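Local coordinates for 457aa long hypothetical protein (Pyrococcus horikoshii, PDB 2CSU) that is of unknown function but, with its CoA-binding Rossmann-like and ligase-CoA domains, resembles the succinyl-CoA synthetase family, at residues 130-135 against 139-144. Sequence-based numbering, arbitrary orientation.
Sequences VGIMNT and LNATFI
Asn134 and Leu139 trade two backbone hydrogen bonds, Asn134 N to Leu139 O at 2.7 Å and Leu139 N to Asn134 O at 3.0 Å, and the axes of strands 131-134 and 139-142 run nearly antiparallel (173°) as the pairing carries on to Ile132 and Ala141. There the ladder slackens: Ile132 N still reaches Ala141 O at 3.2 Å, but the return bond from Ala141 N to Ile132 O is weak; Ala141 is also the centre of an inverse gamma turn, consistent with the looser pairing here. On the face with Ile132, CG1 rests on Ala141 CB, and farther along Leu139 CD2 lies 3.6 Å from Asn134 CB. The Asn134 amide turns away to give its ND2 to Phe6 O. The motif is a beta hairpin; strand 131-134 also pairs antiparallel with strand 175-181, so the hairpin joins the mixed sheet that continues through 152-156 and 205-210, with 139-142 as its outer strand. On the opposite face Met133, a selenomethionine, runs out extended beyond CG beside Asn140, with Asn140 OD1 3.6 Å from Met133 CG, and its CE ends 3.9 Å from Ile144 CD1. Asn140 holds the tail of its own segment: with CG anti to the backbone N (chi1 -178°), its ND2 donates almost straight (172°) to Ile144 O, 2.9 Å away and in the amide plane. Val130 divides its methyls: CG1 lies 4.0 Å from Ile144 CD1 and over one face of the Phe143 ring, toward its rim, while CG2 meets CZ of Phe143, whose ring also meets Phe381 of the second subunit edge-to-face.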
ATOM      1  N   VAL A 130      10.313 -21.086  -8.192  1.00 25.24           N
ATOM      2  CA  VAL A 130      10.080 -20.149  -9.287  1.00 24.37           C
ATOM      3  C   VAL A 130      11.391 -19.722  -9.950  1.00 25.14           C
ATOM      4  O   VAL A 130      11.419 -19.157 -11.035  1.00 25.20           O
ATOM      5  CB  VAL A 130       9.349 -18.926  -8.732  1.00 23.92           C
ATOM      6  CG1 VAL A 130       9.282 -17.839  -9.801  1.00 23.94           C
ATOM      7  CG2 VAL A 130       7.939 -19.308  -8.322  1.00 21.40           C
ATOM      8  N   GLY A 131      12.503 -19.977  -9.235  1.00 25.99           N
ATOM      9  CA  GLY A 131      13.809 -19.653  -9.796  1.00 25.50           C
ATOM     10  C   GLY A 131      14.545 -18.606  -8.958  1.00 25.69           C
ATOM     11  O   GLY A 131      14.204 -18.334  -7.814  1.00 25.90           O
ATOM     12  N   ILE A 132      15.571 -18.027  -9.585  1.00 24.94           N
ATOM     13  CA  ILE A 132      16.436 -17.011  -8.980  1.00 25.11           C
ATOM     14  C   ILE A 132      16.692 -15.813  -9.923  1.00 24.50           C
ATOM     15  O   ILE A 132      16.560 -15.911 -11.137  1.00 23.75           O
ATOM     16  CB  ILE A 132      17.778 -17.660  -8.617  1.00 24.88           C
ATOM     17  CG1 ILE A 132      18.464 -18.205  -9.872  1.00 25.19           C
ATOM     18  CG2 ILE A 132      17.553 -18.841  -7.651  1.00 24.94           C
ATOM     19  CD1 ILE A 132      19.862 -18.758  -9.583  1.00 25.56           C
HETATM   20  N   MSE A 133      17.033 -14.652  -9.315  1.00 24.69           N
HETATM   21  CA  MSE A 133      17.410 -13.463 -10.087  1.00 25.00           C
HETATM   22  C   MSE A 133      18.674 -12.780  -9.552  1.00 25.33           C
HETATM   23  O   MSE A 133      18.965 -12.762  -8.364  1.00 25.15           O
HETATM   24  CB  MSE A 133      16.286 -12.427 -10.030  1.00 26.22           C
HETATM   25  CG  MSE A 133      14.872 -12.998 -10.040  1.00 28.13           C
HETATM   26 SE   MSE A 133      13.664 -11.678 -10.211  1.00 34.42          SE
HETATM   27  CE  MSE A 133      12.170 -12.669 -10.093  1.00 32.01           C
ATOM     28  N   ASN A 134      19.446 -12.220 -10.503  1.00 25.68           N
ATOM     29  CA  ASN A 134      20.473 -11.245 -10.151  1.00 25.81           C
ATOM     30  C   ASN A 134      20.306  -9.979 -10.987  1.00 27.08           C
ATOM     31  O   ASN A 134      20.857  -9.839 -12.073  1.00 27.81           O
ATOM     32  CB  ASN A 134      21.846 -11.865 -10.404  1.00 23.85           C
ATOM     33  CG  ASN A 134      22.914 -10.952  -9.847  1.00 23.06           C
ATOM     34  OD1 ASN A 134      22.645  -9.848  -9.389  1.00 22.68           O
ATOM     35  ND2 ASN A 134      24.167 -11.444  -9.891  1.00 23.43           N
ATOM     36  N   THR A 135      19.475  -9.062 -10.463  1.00 27.78           N
ATOM     37  CA  THR A 135      19.136  -7.865 -11.219  1.00 28.74           C
ATOM     38  C   THR A 135      20.381  -7.059 -11.590  1.00 29.76           C
ATOM     39  O   THR A 135      20.413  -6.350 -12.583  1.00 30.21           O
ATOM     40  CB  THR A 135      18.178  -7.014 -10.384  1.00 28.08           C
ATOM     41  OG1 THR A 135      18.760  -6.738  -9.114  1.00 29.35           O
ATOM     42  CG2 THR A 135      16.859  -7.757 -10.166  1.00 28.37           C
ATOM     43  N   LEU A 139      20.119 -10.947 -14.726  1.00 28.75           N
ATOM     44  CA  LEU A 139      19.945 -12.396 -14.706  1.00 27.32           C
ATOM     45  C   LEU A 139      18.583 -12.729 -14.096  1.00 26.76           C
ATOM     46  O   LEU A 139      18.355 -12.498 -12.913  1.00 25.56           O
ATOM     47  CB  LEU A 139      21.044 -13.053 -13.871  1.00 26.69           C
ATOM     48  CG  LEU A 139      20.858 -14.550 -13.552  1.00 26.18           C
ATOM     49  CD1 LEU A 139      21.321 -15.402 -14.731  1.00 24.21           C
ATOM     50  CD2 LEU A 139      21.671 -14.910 -12.304  1.00 23.59           C
ATOM     51  N   ASN A 140      17.680 -13.262 -14.914  1.00 26.05           N
ATOM     52  CA  ASN A 140      16.352 -13.628 -14.451  1.00 25.70           C
ATOM     53  C   ASN A 140      16.029 -15.059 -14.872  1.00 25.45           C
ATOM     54  O   ASN A 140      15.326 -15.289 -15.855  1.00 25.24           O
ATOM     55  CB  ASN A 140      15.316 -12.637 -15.006  1.00 25.89           C
ATOM     56  CG  ASN A 140      13.905 -12.927 -14.527  1.00 27.06           C
ATOM     57  OD1 ASN A 140      13.706 -13.465 -13.442  1.00 28.81           O
ATOM     58  ND2 ASN A 140      12.906 -12.559 -15.342  1.00 24.27           N
ATOM     59  N   ALA A 141      16.574 -16.012 -14.117  1.00 24.22           N
ATOM     60  CA  ALA A 141      16.362 -17.436 -14.346  1.00 22.64           C
ATOM     61  C   ALA A 141      15.043 -17.823 -13.659  1.00 23.19           C
ATOM     62  O   ALA A 141      15.019 -18.594 -12.684  1.00 23.48           O
ATOM     63  CB  ALA A 141      17.520 -18.227 -13.758  1.00 22.34           C
ATOM     64  N   THR A 142      13.952 -17.275 -14.184  1.00 22.44           N
ATOM     65  CA  THR A 142      12.615 -17.503 -13.654  1.00 24.14           C
ATOM     66  C   THR A 142      11.599 -17.479 -14.790  1.00 25.37           C
ATOM     67  O   THR A 142      11.946 -17.161 -15.937  1.00 24.77           O
ATOM     68  CB  THR A 142      12.229 -16.376 -12.659  1.00 24.75           C
ATOM     69  OG1 THR A 142      12.096 -15.128 -13.354  1.00 26.94           O
ATOM     70  CG2 THR A 142      13.273 -16.222 -11.614  1.00 26.17           C
ATOM     71  N   PHE A 143      10.343 -17.816 -14.481  1.00 25.52           N
ATOM     72  CA  PHE A 143       9.299 -17.760 -15.488  1.00 24.21           C
ATOM     73  C   PHE A 143       8.355 -16.591 -15.203  1.00 23.75           C
ATOM     74  O   PHE A 143       7.203 -16.582 -15.624  1.00 25.04           O
ATOM     75  CB  PHE A 143       8.543 -19.093 -15.595  1.00 24.94           C
ATOM     76  CG  PHE A 143       7.943 -19.577 -14.304  1.00 24.44           C
ATOM     77  CD1 PHE A 143       6.717 -19.087 -13.860  1.00 24.11           C
ATOM     78  CD2 PHE A 143       8.597 -20.531 -13.542  1.00 24.02           C
ATOM     79  CE1 PHE A 143       6.156 -19.547 -12.672  1.00 23.91           C
ATOM     80  CE2 PHE A 143       8.049 -21.002 -12.352  1.00 23.58           C
ATOM     81  CZ  PHE A 143       6.827 -20.512 -11.913  1.00 24.26           C
ATOM     82  N   ILE A 144       8.863 -15.591 -14.494  1.00 23.33           N
ATOM     83  CA  ILE A 144       8.081 -14.390 -14.189  1.00 23.02           C
ATOM     84  C   ILE A 144       8.913 -13.150 -14.521  1.00 23.34           C
ATOM     85  O   ILE A 144      10.120 -13.240 -14.706  1.00 23.35           O
ATOM     86  CB  ILE A 144       7.639 -14.333 -12.689  1.00 22.82           C
ATOM     87  CG1 ILE A 144       8.853 -14.176 -11.779  1.00 21.42           C
ATOM     88  CG2 ILE A 144       6.841 -15.594 -12.327  1.00 21.26           C
ATOM     89  CD1 ILE A 144       8.467 -13.911 -10.322  1.00 22.47           C
TER